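Local coordinates for protein tryptophan synthase alpha chain (PDB 2DZP) that cleaves indoleglycerol phosphate by a retro-aldol reaction into indole and glyceraldehyde 3-phosphate, the alpha-subunit step in making tryptophan, at residues Y10-D15 / A222-I227; A34-I39 / V84-Y89; V137-P142 / F159-S164. The protein carries 1 engineered substitution. One frame throughout, in Å; residues are numbered along the deposited sequence.

Interaction 1: Y10-D15 / A222-I227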
ATOM      1  N   TYR A  10       4.088   3.856   2.438  1.00 26.39           N
ATOM      2  CA  TYR A  10       2.733   4.060   1.937  1.00 27.10           C
ATOM      3  C   TYR A  10       2.378   5.513   2.195  1.00 27.61           C
ATOM      4  O   TYR A  10       2.666   6.042   3.265  1.00 27.81           O
ATOM      5  CB  TYR A  10       1.700   3.188   2.656  1.00 28.71           C
ATOM      6  CG  TYR A  10       0.288   3.703   2.439  1.00 29.24           C
ATOM      7  CD1 TYR A  10      -0.468   3.299   1.336  1.00 28.51           C
ATOM      8  CD2 TYR A  10      -0.261   4.667   3.295  1.00 29.71           C
ATOM      9  CE1 TYR A  10      -1.729   3.840   1.091  1.00 29.22           C
ATOM     10  CE2 TYR A  10      -1.516   5.217   3.053  1.00 28.97           C
ATOM     11  CZ  TYR A  10      -2.246   4.802   1.950  1.00 29.30           C
ATOM     12  OH  TYR A  10      -3.484   5.363   1.703  1.00 28.63           O
ATOM     13  N   LEU A  11       1.737   6.144   1.221  1.00 28.49           N
ATOM     14  CA  LEU A  11       1.326   7.540   1.338  1.00 29.31           C
ATOM     15  C   LEU A  11      -0.007   7.705   0.641  1.00 29.74           C
ATOM     16  O   LEU A  11      -0.329   6.967  -0.296  1.00 29.56           O
ATOM     17  CB  LEU A  11       2.343   8.473   0.673  1.00 29.38           C
ATOM     18  CG  LEU A  11       3.752   8.549   1.258  1.00 31.06           C
ATOM     19  CD1 LEU A  11       4.590   9.519   0.430  1.00 31.38           C
ATOM     20  CD2 LEU A  11       3.688   8.996   2.706  1.00 29.40           C
ATOM     21  N   THR A  12      -0.786   8.673   1.098  1.00 29.47           N
ATOM     22  CA  THR A  12      -2.078   8.923   0.488  1.00 29.12           C
ATOM     23  C   THR A  12      -1.861   9.990  -0.566  1.00 31.51           C
ATOM     24  O   THR A  12      -1.192  10.994  -0.317  1.00 30.24           O
ATOM     25  CB  THR A  12      -3.085   9.404   1.527  1.00 29.17           C
ATOM     26  OG1 THR A  12      -3.123   8.461   2.609  1.00 30.53           O
ATOM     27  CG2 THR A  12      -4.470   9.524   0.915  1.00 28.17           C
ATOM     28  N   ALA A  13      -2.396   9.758  -1.757  1.00 35.09           N
ATOM     29  CA  ALA A  13      -2.243  10.719  -2.842  1.00 37.76           C
ATOM     30  C   ALA A  13      -2.923  12.043  -2.490  1.00 39.01           C
ATOM     31  O   ALA A  13      -4.123  12.084  -2.214  1.00 37.36           O
ATOM     32  CB  ALA A  13      -2.831  10.153  -4.126  1.00 37.68           C
ATOM     33  N   GLY A  14      -2.141  13.119  -2.484  1.00 41.35           N
ATOM     34  CA  GLY A  14      -2.691  14.428  -2.183  1.00 44.45           C
ATOM     35  C   GLY A  14      -2.825  14.798  -0.718  1.00 45.83           C
ATOM     36  O   GLY A  14      -3.843  15.361  -0.315  1.00 47.72           O
ATOM     37  N   ASP A  15      -1.805  14.491   0.077  1.00 46.63           N
ATOM     38  CA  ASP A  15      -1.803  14.813   1.504  1.00 48.53           C
ATOM     39  C   ASP A  15      -0.480  15.487   1.848  1.00 49.38           C
ATOM     40  O   ASP A  15       0.517  14.810   2.106  1.00 48.39           O
ATOM     41  CB  ASP A  15      -1.966  13.539   2.349  1.00 48.49           C
ATOM     42  CG  ASP A  15      -1.810  13.795   3.849  1.00 48.16           C
ATOM     43  OD1 ASP A  15      -1.775  12.812   4.618  1.00 47.91           O
ATOM     44  OD2 ASP A  15      -1.722  14.972   4.262  1.00 47.81           O
ATOM     45  N   ALA A 222       2.632   5.464  10.408  1.00 24.98           N
ATOM     46  CA  ALA A 222       3.694   6.228  11.043  1.00 25.57           C
ATOM     47  C   ALA A 222       4.159   7.407  10.204  1.00 26.39           C
ATOM     48  O   ALA A 222       4.737   8.356  10.734  1.00 26.60           O
ATOM     49  CB  ALA A 222       4.872   5.321  11.358  1.00 27.44           C
ATOM     50  N   LEU A 223       3.920   7.349   8.898  1.00 25.43           N
ATOM     51  CA  LEU A 223       4.329   8.431   8.009  1.00 24.73           C
ATOM     52  C   LEU A 223       3.164   9.402   7.826  1.00 25.52           C
ATOM     53  O   LEU A 223       3.344  10.622   7.880  1.00 24.27           O
ATOM     54  CB  LEU A 223       4.779   7.868   6.655  1.00 21.22           C
ATOM     55  CG  LEU A 223       5.861   6.780   6.727  1.00 22.92           C
ATOM     56  CD1 LEU A 223       6.217   6.318   5.334  1.00 21.46           C
ATOM     57  CD2 LEU A 223       7.097   7.305   7.439  1.00 22.15           C
ATOM     58  N   VAL A 224       1.970   8.853   7.626  1.00 26.67           N
ATOM     59  CA  VAL A 224       0.769   9.665   7.453  1.00 28.43           C
ATOM     60  C   VAL A 224       0.553  10.468   8.731  1.00 30.46           C
ATOM     61  O   VAL A 224       0.035  11.582   8.709  1.00 29.81           O
ATOM     62  CB  VAL A 224      -0.459   8.776   7.173  0.56 27.30           C
ATOM     63  CG1 VAL A 224      -1.733   9.595   7.255  0.74 27.07           C
ATOM     64  CG2 VAL A 224      -0.330   8.147   5.796  0.50 26.15           C
ATOM     65  N   LYS A 225       0.961   9.888   9.849  1.00 33.07           N
ATOM     66  CA  LYS A 225       0.837  10.548  11.138  1.00 35.62           C
ATOM     67  C   LYS A 225       1.600  11.857  11.053  1.00 36.95           C
ATOM     68  O   LYS A 225       1.048  12.935  11.270  1.00 36.95           O
ATOM     69  CB  LYS A 225       1.442   9.658  12.226  1.00 35.99           C
ATOM     70  CG  LYS A 225       1.528  10.289  13.595  1.00 37.89           C
ATOM     71  CD  LYS A 225       2.033   9.270  14.606  1.00 39.30           C
ATOM     72  CE  LYS A 225       2.236   9.887  15.981  1.00 40.57           C
ATOM     73  NZ  LYS A 225       3.287  10.940  15.972  1.00 42.18           N
ATOM     74  N   ILE A 226       2.878  11.746  10.711  1.00 38.15           N
ATOM     75  CA  ILE A 226       3.743  12.906  10.593  1.00 40.52           C
ATOM     76  C   ILE A 226       3.254  13.847   9.505  1.00 40.36           C
ATOM     77  O   ILE A 226       3.197  15.058   9.718  1.00 42.33           O
ATOM     78  CB  ILE A 226       5.186  12.482  10.298  1.00 40.34           C
ATOM     79  CG1 ILE A 226       5.708  11.628  11.459  1.00 41.05           C
ATOM     80  CG2 ILE A 226       6.054  13.710  10.078  1.00 41.59           C
ATOM     81  CD1 ILE A 226       7.117  11.125  11.289  1.00 41.96           C
ATOM     82  N   ILE A 227       2.897  13.303   8.344  1.00 40.48           N
ATOM     83  CA  ILE A 227       2.414  14.149   7.265  1.00 39.69           C
ATOM     84  C   ILE A 227       1.266  15.030   7.747  1.00 40.23           C
ATOM     85  O   ILE A 227       1.252  16.222   7.474  1.00 41.97           O
ATOM     86  CB  ILE A 227       1.951  13.323   6.053  1.00 38.78           C
ATOM     87  CG1 ILE A 227       3.148  12.587   5.441  1.00 38.92           C
ATOM     88  CG2 ILE A 227       1.325  14.236   5.014  1.00 37.14           C
ATOM     89  CD1 ILE A 227       2.786  11.726   4.256  1.00 36.08           C
TER

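Interaction 2: A34-I39 / V84-Y89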
ATOM      1  N   ALA A  34       9.894  -0.558  -2.400  1.00 26.04           N
ATOM      2  CA  ALA A  34       8.688  -0.394  -3.197  1.00 28.29           C
ATOM      3  C   ALA A  34       7.846   0.709  -2.560  1.00 28.90           C
ATOM      4  O   ALA A  34       8.013   1.027  -1.377  1.00 28.48           O
ATOM      5  CB  ALA A  34       7.901  -1.701  -3.248  1.00 26.11           C
ATOM      6  N   ILE A  35       6.945   1.288  -3.344  1.00 29.58           N
ATOM      7  CA  ILE A  35       6.090   2.357  -2.850  1.00 32.11           C
ATOM      8  C   ILE A  35       4.619   2.044  -3.079  1.00 31.80           C
ATOM      9  O   ILE A  35       4.251   1.483  -4.109  1.00 31.76           O
ATOM     10  CB  ILE A  35       6.415   3.685  -3.543  1.00 34.09           C
ATOM     11  CG1 ILE A  35       7.911   3.971  -3.436  1.00 34.78           C
ATOM     12  CG2 ILE A  35       5.628   4.814  -2.896  1.00 34.63           C
ATOM     13  CD1 ILE A  35       8.333   5.221  -4.160  1.00 39.36           C
ATOM     14  N   GLU A  36       3.784   2.416  -2.112  1.00 31.92           N
ATOM     15  CA  GLU A  36       2.346   2.182  -2.186  1.00 30.21           C
ATOM     16  C   GLU A  36       1.617   3.520  -2.120  1.00 30.93           C
ATOM     17  O   GLU A  36       1.726   4.245  -1.131  1.00 29.08           O
ATOM     18  CB  GLU A  36       1.910   1.301  -1.023  1.00 31.99           C
ATOM     19  CG  GLU A  36       0.555   0.655  -1.206  1.00 34.80           C
ATOM     20  CD  GLU A  36       0.187  -0.237  -0.040  1.00 36.55           C
ATOM     21  OE1 GLU A  36      -0.620  -1.169  -0.245  1.00 37.29           O
ATOM     22  OE2 GLU A  36       0.697   0.003   1.080  1.00 32.55           O
ATOM     23  N   LEU A  37       0.872   3.842  -3.176  1.00 31.15           N
ATOM     24  CA  LEU A  37       0.152   5.107  -3.246  1.00 31.85           C
ATOM     25  C   LEU A  37      -1.347   4.913  -3.111  1.00 32.28           C
ATOM     26  O   LEU A  37      -1.969   4.216  -3.908  1.00 33.61           O
ATOM     27  CB  LEU A  37       0.454   5.809  -4.568  1.00 31.78           C
ATOM     28  CG  LEU A  37      -0.097   7.230  -4.695  1.00 32.27           C
ATOM     29  CD1 LEU A  37       0.654   8.148  -3.739  1.00 31.50           C
ATOM     30  CD2 LEU A  37       0.043   7.713  -6.126  1.00 32.48           C
ATOM     31  N   GLY A  38      -1.929   5.546  -2.101  1.00 33.58           N
ATOM     32  CA  GLY A  38      -3.352   5.407  -1.889  1.00 34.64           C
ATOM     33  C   GLY A  38      -4.194   6.470  -2.566  1.00 36.19           C
ATOM     34  O   GLY A  38      -3.800   7.634  -2.677  1.00 36.99           O
ATOM     35  N   ILE A  39      -5.364   6.049  -3.027  1.00 36.75           N
ATOM     36  CA  ILE A  39      -6.314   6.932  -3.679  1.00 35.86           C
ATOM     37  C   ILE A  39      -7.407   7.242  -2.661  1.00 35.17           C
ATOM     38  O   ILE A  39      -8.197   6.369  -2.309  1.00 33.78           O
ATOM     39  CB  ILE A  39      -6.942   6.251  -4.925  1.00 36.55           C
ATOM     40  CG1 ILE A  39      -5.920   6.225  -6.064  1.00 35.49           C
ATOM     41  CG2 ILE A  39      -8.212   6.979  -5.348  1.00 36.00           C
ATOM     42  CD1 ILE A  39      -6.408   5.534  -7.315  1.00 35.82           C
ATOM     43  N   VAL A  84       2.725   0.424  -6.415  1.00 26.01           N
ATOM     44  CA  VAL A  84       1.455  -0.270  -6.283  1.00 24.94           C
ATOM     45  C   VAL A  84       0.416   0.798  -5.955  1.00 26.02           C
ATOM     46  O   VAL A  84       0.611   1.626  -5.061  1.00 23.87           O
ATOM     47  CB  VAL A  84       1.495  -1.331  -5.154  1.00 26.09           C
ATOM     48  CG1 VAL A  84       0.115  -1.933  -4.947  1.00 25.05           C
ATOM     49  CG2 VAL A  84       2.493  -2.433  -5.513  1.00 25.70           C
ATOM     50  N   LEU A  85      -0.674   0.793  -6.704  1.00 26.95           N
ATOM     51  CA  LEU A  85      -1.734   1.757  -6.499  1.00 29.97           C
ATOM     52  C   LEU A  85      -2.799   1.134  -5.595  1.00 32.27           C
ATOM     53  O   LEU A  85      -3.312   0.051  -5.888  1.00 32.79           O
ATOM     54  CB  LEU A  85      -2.330   2.133  -7.858  1.00 31.14           C
ATOM     55  CG  LEU A  85      -3.128   3.433  -7.984  1.00 32.59           C
ATOM     56  CD1 LEU A  85      -2.268   4.608  -7.544  1.00 30.48           C
ATOM     57  CD2 LEU A  85      -3.569   3.621  -9.430  1.00 32.16           C
ATOM     58  N   MET A  86      -3.117   1.799  -4.486  1.00 32.57           N
ATOM     59  CA  MET A  86      -4.138   1.277  -3.577  1.00 36.44           C
ATOM     60  C   MET A  86      -5.442   2.044  -3.758  1.00 35.45           C
ATOM     61  O   MET A  86      -5.439   3.267  -3.919  1.00 37.19           O
ATOM     62  CB  MET A  86      -3.669   1.365  -2.119  1.00 39.00           C
ATOM     63  CG  MET A  86      -4.537   0.559  -1.162  1.00 43.43           C
ATOM     64  SD  MET A  86      -3.741   0.199   0.429  1.00 48.56           S
ATOM     65  CE  MET A  86      -4.880   0.952   1.584  1.00 49.02           C
ATOM     66  N   THR A  87      -6.561   1.326  -3.730  1.00 34.98           N
ATOM     67  CA  THR A  87      -7.860   1.960  -3.923  1.00 33.70           C
ATOM     68  C   THR A  87      -9.040   1.105  -3.497  1.00 34.76           C
ATOM     69  O   THR A  87      -8.904  -0.097  -3.234  1.00 34.77           O
ATOM     70  CB  THR A  87      -8.094   2.301  -5.408  1.00 34.57           C
ATOM     71  OG1 THR A  87      -9.461   2.688  -5.604  1.00 34.48           O
ATOM     72  CG2 THR A  87      -7.814   1.082  -6.281  1.00 32.64           C
ATOM     73  N   TYR A  88     -10.203   1.749  -3.434  1.00 31.68           N
ATOM     74  CA  TYR A  88     -11.447   1.067  -3.120  1.00 30.88           C
ATOM     75  C   TYR A  88     -12.057   0.791  -4.480  1.00 31.04           C
ATOM     76  O   TYR A  88     -11.779   1.513  -5.437  1.00 30.57           O
ATOM     77  CB  TYR A  88     -12.367   1.961  -2.284  1.00 29.82           C
ATOM     78  CG  TYR A  88     -12.025   1.923  -0.818  1.00 27.30           C
ATOM     79  CD1 TYR A  88     -10.944   2.640  -0.312  1.00 25.26           C
ATOM     80  CD2 TYR A  88     -12.744   1.110   0.054  1.00 26.68           C
ATOM     81  CE1 TYR A  88     -10.588   2.544   1.025  1.00 25.97           C
ATOM     82  CE2 TYR A  88     -12.396   1.005   1.390  1.00 24.74           C
ATOM     83  CZ  TYR A  88     -11.320   1.720   1.872  1.00 26.21           C
ATOM     84  OH  TYR A  88     -10.973   1.603   3.202  1.00 24.23           O
ATOM     85  N   TYR A  89     -12.876  -0.248  -4.585  1.00 33.59           N
ATOM     86  CA  TYR A  89     -13.470  -0.588  -5.875  1.00 36.48           C
ATOM     87  C   TYR A  89     -14.210   0.568  -6.543  1.00 38.51           C
ATOM     88  O   TYR A  89     -13.973   0.863  -7.715  1.00 40.51           O
ATOM     89  CB  TYR A  89     -14.410  -1.788  -5.733  1.00 34.99           C
ATOM     90  CG  TYR A  89     -14.808  -2.406  -7.062  1.00 35.25           C
ATOM     91  CD1 TYR A  89     -13.878  -2.537  -8.097  1.00 33.93           C
ATOM     92  CD2 TYR A  89     -16.095  -2.901  -7.270  1.00 33.18           C
ATOM     93  CE1 TYR A  89     -14.217  -3.147  -9.302  1.00 33.62           C
ATOM     94  CE2 TYR A  89     -16.445  -3.518  -8.475  1.00 33.58           C
ATOM     95  CZ  TYR A  89     -15.499  -3.638  -9.485  1.00 34.27           C
ATOM     96  OH  TYR A  89     -15.826  -4.266 -10.668  1.00 33.60           O
TER
HETATM   97  O   HOH W   1      -9.972   4.466  -3.018  1.00 55.31           O

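Interaction 3: V137-P142 / F159-S164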
ATOM      1  N   VAL A 137      -2.620  -7.310  -6.404  1.00 21.77           N
ATOM      2  CA  VAL A 137      -2.239  -7.362  -5.005  1.00 20.10           C
ATOM      3  C   VAL A 137      -3.523  -7.547  -4.199  1.00 20.80           C
ATOM      4  O   VAL A 137      -4.393  -6.680  -4.207  1.00 22.46           O
ATOM      5  CB  VAL A 137      -1.537  -6.058  -4.575  1.00 17.89           C
ATOM      6  CG1 VAL A 137      -1.286  -6.055  -3.082  1.00 16.67           C
ATOM      7  CG2 VAL A 137      -0.223  -5.923  -5.316  1.00 19.84           C
ATOM      8  N   PHE A 138      -3.649  -8.686  -3.526  1.00 21.41           N
ATOM      9  CA  PHE A 138      -4.836  -8.970  -2.725  1.00 20.83           C
ATOM     10  C   PHE A 138      -4.541  -8.855  -1.244  1.00 22.11           C
ATOM     11  O   PHE A 138      -3.419  -9.092  -0.804  1.00 20.98           O
ATOM     12  CB  PHE A 138      -5.396 -10.362  -3.042  1.00 22.17           C
ATOM     13  CG  PHE A 138      -6.159 -10.421  -4.335  1.00 25.46           C
ATOM     14  CD1 PHE A 138      -5.498 -10.317  -5.556  1.00 24.11           C
ATOM     15  CD2 PHE A 138      -7.547 -10.534  -4.331  1.00 24.64           C
ATOM     16  CE1 PHE A 138      -6.208 -10.324  -6.756  1.00 26.41           C
ATOM     17  CE2 PHE A 138      -8.264 -10.542  -5.522  1.00 27.35           C
ATOM     18  CZ  PHE A 138      -7.595 -10.434  -6.738  1.00 24.80           C
ATOM     19  N   LEU A 139      -5.567  -8.494  -0.482  1.00 20.44           N
ATOM     20  CA  LEU A 139      -5.437  -8.301   0.948  1.00 20.56           C
ATOM     21  C   LEU A 139      -6.059  -9.398   1.806  1.00 21.06           C
ATOM     22  O   LEU A 139      -7.033 -10.042   1.415  1.00 22.60           O
ATOM     23  CB  LEU A 139      -6.037  -6.940   1.317  1.00 21.92           C
ATOM     24  CG  LEU A 139      -6.266  -6.556   2.778  1.00 22.89           C
ATOM     25  CD1 LEU A 139      -6.383  -5.042   2.868  1.00 23.59           C
ATOM     26  CD2 LEU A 139      -7.528  -7.236   3.322  1.00 23.38           C
ATOM     27  N   ALA A 140      -5.474  -9.603   2.982  1.00 18.29           N
ATOM     28  CA  ALA A 140      -5.960 -10.592   3.931  1.00 19.40           C
ATOM     29  C   ALA A 140      -5.776 -10.027   5.336  1.00 18.73           C
ATOM     30  O   ALA A 140      -4.775  -9.367   5.627  1.00 21.02           O
ATOM     31  CB  ALA A 140      -5.198 -11.902   3.777  1.00 18.82           C
ATOM     32  N   ALA A 141      -6.756 -10.278   6.197  1.00 18.94           N
ATOM     33  CA  ALA A 141      -6.725  -9.796   7.573  1.00 17.99           C
ATOM     34  C   ALA A 141      -6.617 -10.988   8.513  1.00 14.57           C
ATOM     35  O   ALA A 141      -6.673 -12.124   8.083  1.00 15.69           O
ATOM     36  CB  ALA A 141      -7.994  -8.996   7.868  1.00 16.58           C
ATOM     37  N   PRO A 142      -6.454 -10.743   9.815  1.00 13.61           N
ATOM     38  CA  PRO A 142      -6.348 -11.885  10.736  1.00 15.66           C
ATOM     39  C   PRO A 142      -7.565 -12.831  10.736  1.00 18.81           C
ATOM     40  O   PRO A 142      -7.478 -13.969  11.200  1.00 17.51           O
ATOM     41  CB  PRO A 142      -6.129 -11.213  12.086  1.00 15.86           C
ATOM     42  CG  PRO A 142      -5.374  -9.930  11.691  1.00 14.59           C
ATOM     43  CD  PRO A 142      -6.176  -9.470  10.506  1.00 15.05           C
ATOM     44  N   PHE A 159       1.830  -9.570  -5.099  1.00 19.60           N
ATOM     45  CA  PHE A 159       2.179 -10.051  -3.772  1.00 17.07           C
ATOM     46  C   PHE A 159       0.941 -10.001  -2.895  1.00 16.01           C
ATOM     47  O   PHE A 159      -0.033  -9.349  -3.242  1.00 14.14           O
ATOM     48  CB  PHE A 159       3.341  -9.247  -3.163  1.00 17.52           C
ATOM     49  CG  PHE A 159       3.001  -7.828  -2.789  1.00 20.43           C
ATOM     50  CD1 PHE A 159       2.437  -7.536  -1.553  1.00 17.85           C
ATOM     51  CD2 PHE A 159       3.281  -6.783  -3.659  1.00 19.27           C
ATOM     52  CE1 PHE A 159       2.157  -6.226  -1.185  1.00 20.40           C
ATOM     53  CE2 PHE A 159       3.005  -5.464  -3.300  1.00 23.16           C
ATOM     54  CZ  PHE A 159       2.443  -5.185  -2.059  1.00 22.03           C
ATOM     55  N   VAL A 160       0.973 -10.725  -1.778  1.00 15.00           N
ATOM     56  CA  VAL A 160      -0.147 -10.773  -0.852  1.00 15.13           C
ATOM     57  C   VAL A 160       0.093  -9.710   0.217  1.00 17.03           C
ATOM     58  O   VAL A 160       1.195  -9.625   0.773  1.00 19.79           O
ATOM     59  CB  VAL A 160      -0.254 -12.171  -0.179  1.00 15.43           C
ATOM     60  CG1 VAL A 160      -1.499 -12.248   0.671  1.00 11.55           C
ATOM     61  CG2 VAL A 160      -0.286 -13.265  -1.236  1.00 13.43           C
ATOM     62  N   TYR A 161      -0.933  -8.904   0.496  1.00 16.40           N
ATOM     63  CA  TYR A 161      -0.834  -7.836   1.485  1.00 18.20           C
ATOM     64  C   TYR A 161      -1.593  -8.164   2.767  1.00 17.98           C
ATOM     65  O   TYR A 161      -2.817  -8.114   2.795  1.00 17.08           O
ATOM     66  CB  TYR A 161      -1.370  -6.534   0.887  1.00 22.66           C
ATOM     67  CG  TYR A 161      -1.287  -5.337   1.808  1.00 26.62           C
ATOM     68  CD1 TYR A 161      -0.156  -5.108   2.592  1.00 28.45           C
ATOM     69  CD2 TYR A 161      -2.317  -4.396   1.849  1.00 28.79           C
ATOM     70  CE1 TYR A 161      -0.046  -3.971   3.393  1.00 29.23           C
ATOM     71  CE2 TYR A 161      -2.216  -3.255   2.644  1.00 32.85           C
ATOM     72  CZ  TYR A 161      -1.076  -3.050   3.413  1.00 31.82           C
ATOM     73  OH  TYR A 161      -0.970  -1.918   4.191  1.00 35.16           O
ATOM     74  N   LEU A 162      -0.859  -8.488   3.826  1.00 15.73           N
ATOM     75  CA  LEU A 162      -1.472  -8.830   5.104  1.00 19.53           C
ATOM     76  C   LEU A 162      -1.667  -7.573   5.959  1.00 21.62           C
ATOM     77  O   LEU A 162      -0.755  -6.750   6.088  1.00 22.99           O
ATOM     78  CB  LEU A 162      -0.596  -9.853   5.854  1.00 14.44           C
ATOM     79  CG  LEU A 162      -0.115 -11.068   5.028  1.00 14.48           C
ATOM     80  CD1 LEU A 162       0.783 -11.967   5.865  1.00 11.44           C
ATOM     81  CD2 LEU A 162      -1.314 -11.855   4.518  1.00 14.55           C
ATOM     82  N   VAL A 163      -2.863  -7.411   6.519  1.00 22.39           N
ATOM     83  CA  VAL A 163      -3.133  -6.259   7.369  1.00 26.88           C
ATOM     84  C   VAL A 163      -3.688  -6.685   8.719  1.00 31.14           C
ATOM     85  O   VAL A 163      -3.786  -7.878   9.029  1.00 28.82           O
ATOM     86  CB  VAL A 163      -4.144  -5.270   6.732  1.00 27.59           C
ATOM     87  CG1 VAL A 163      -3.610  -4.760   5.398  1.00 25.32           C
ATOM     88  CG2 VAL A 163      -5.504  -5.936   6.566  1.00 22.31           C
ATOM     89  N   SER A 164      -4.048  -5.691   9.516  1.00 36.31           N
ATOM     90  CA  SER A 164      -4.607  -5.922  10.834  1.00 42.17           C
ATOM     91  C   SER A 164      -5.312  -4.642  11.253  1.00 45.74           C
ATOM     92  O   SER A 164      -4.666  -3.602  11.405  1.00 45.69           O
ATOM     93  CB  SER A 164      -3.484  -6.248  11.819  1.00 41.67           C
ATOM     94  OG  SER A 164      -4.002  -6.652  13.072  1.00 47.74           O
TER

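Interaction 1: Y10-D15 / A222-I227
Leu11 and Ile227 meet where strand 10-12 runs beside helix 222-227, the two axes coming within 8.1 Å and crossing at -40°, so that the segments point roughly the same way. The closest backbone approach is from Leu11 CA to Val224 CA, 6.5 Å. No hydrogen bond joins them; the contact is buried packing against Leu223, Val224 and Ile227. With CG beside the backbone N (chi1 -64°), Leu11 carries CD2 to the helix, where it meets Ile227 CD1 at 3.3 Å, unusually short and doubtful in its exact value, the two side chains at about a right angle. The same methyl lies more loosely against Leu223 CB. Val224 spreads its methyls, CG2 coming in at the edge of the Tyr10 ring, near the ring plane, 4.2 Å from CE2, and CG1 reaching Asp15 OD1. Past the strand, Asp15 turns its carboxylate onto Ile227, OD2 lying 3.2 Å from CG2. Asp15 O lies 3.1 Å from Ile227 CG2, so carbonyl and carboxylate both border this methyl. The Asp15 carboxylate finds its charge partner outside, in a salt bridge from OD1 to Arg57. With an alanine here the carboxylate is gone, which would probably leave Arg57 without this charge mate and open a gap beside Ile227 CG2. Phe24 of helix 18-28 touches both Leu11 and Ile227. The pairing belongs to the closing seam of a TIM barrel, where the first strand meets the extra helix after the eighth; in TrpA relatives the start of that helix holds the substrate phosphate.

Interaction 2: A34-I39 / V84-Y89
Glu36, Leu37 and Gly38 pair with Val84, Leu85 and Met86 as neighbouring parallel strands, twisted by -30°. Four backbone bonds join them: Val84 N to Ile35 O, Leu37 N to Val84 O, Met86 N to Leu37 O at 2.7 Å and nearly straight, and a more bent one from Ile39 N to Met86 O. The CA-H of Glu36 leans on Val84 O. Past the strands, one water bridges the loops, donating to Ile39 O and accepting from Tyr88 N. Among apolar contacts, Leu37 and Leu85 run side by side on one face, Leu37 CD2 4.1 Å from Leu85 CD1. Ile39, in the loop, packs CD1 on Leu85 CG at 4.0 Å and on Thr87 CB. Phe100 of helix 97-107 covers Ile39 and Leu85. On the other face stand Glu36, Val84 and Met86. The Glu36 chain is extended, CG anti to the backbone N (chi1 -163°), which carries OE1 to within 3.5 Å of Met86 SD; this buried oxygen has no hydrogen-bond partner in the model. Met86 also touches Asp47, which is hydrogen-bonded to the Tyr88 hydroxyl through OD1. Met86 thus lies beside both proton acceptors, Glu36 and Asp47, in the active site of a TIM barrel.

Interaction 3: V137-P142 / F159-S164
Val137 lies over the Phe159 ring in a parallel strand pair, the two arms of a beta-alpha-beta crossover in the TIM barrel, connected through helix 146-155. CG1 of Val137 sits over the ring face, 4.1 Å from the Phe159 centroid in a CH-pi contact, and CG2 touches CE2 at 3.8 Å. Phe159 has CG between its backbone N and carbonyl carbon (chi1 70°), a setting that lays the ring under the valine. Phe138 contributes its carbonyl, which takes a nearly straight 2.8 Å bond from Tyr161 N, while its ring turns to helix 146-155. Leu139 shares the barrel-interior face with Val137 and Tyr161; its CD1 meets Val163 CG1 at 3.8 Å, the side chains at about a right angle. Ala140 uses both backbone polar atoms, N giving to Tyr161 O and O receiving Val163 N at 2.9 Å, and its CB packs on the outer face against Leu162 CD2. The helices outside divide this face: Leu149 of helix 146-155 covers Ala140, and Leu182 of helix 177-187 covers Leu162. Ala141 brushes Val163 CG2 with its methyl. Pro142, with no N-H to offer, instead rests its ring on the neighbouring segment, CD 3.2 Å from Val163 O.

Overall arrangement
From the N terminus, the chain lays down strand 6-12, whose end enters interaction 1, but that contact closes only with helix 221-230, after seven more strands. Within that span, interaction 2 closes a 44-residue loop with two helices between the second and third strands, and interaction 3 closes a shorter one, with helix 146-155, between the fifth and sixth; the two are in series. Interactions 1 and 2 draw on adjacent strands, 6-12 and 35-38, and meet at Ala13 N and Gly38 O, 2.7 Å apart. Interactions 2 and 3 meet across the barrel interior, where Val84 packs on Phe159 and Glu36 faces Tyr161. Interactions 1 and 3 do not touch, lying on opposite sides of the chain's centre.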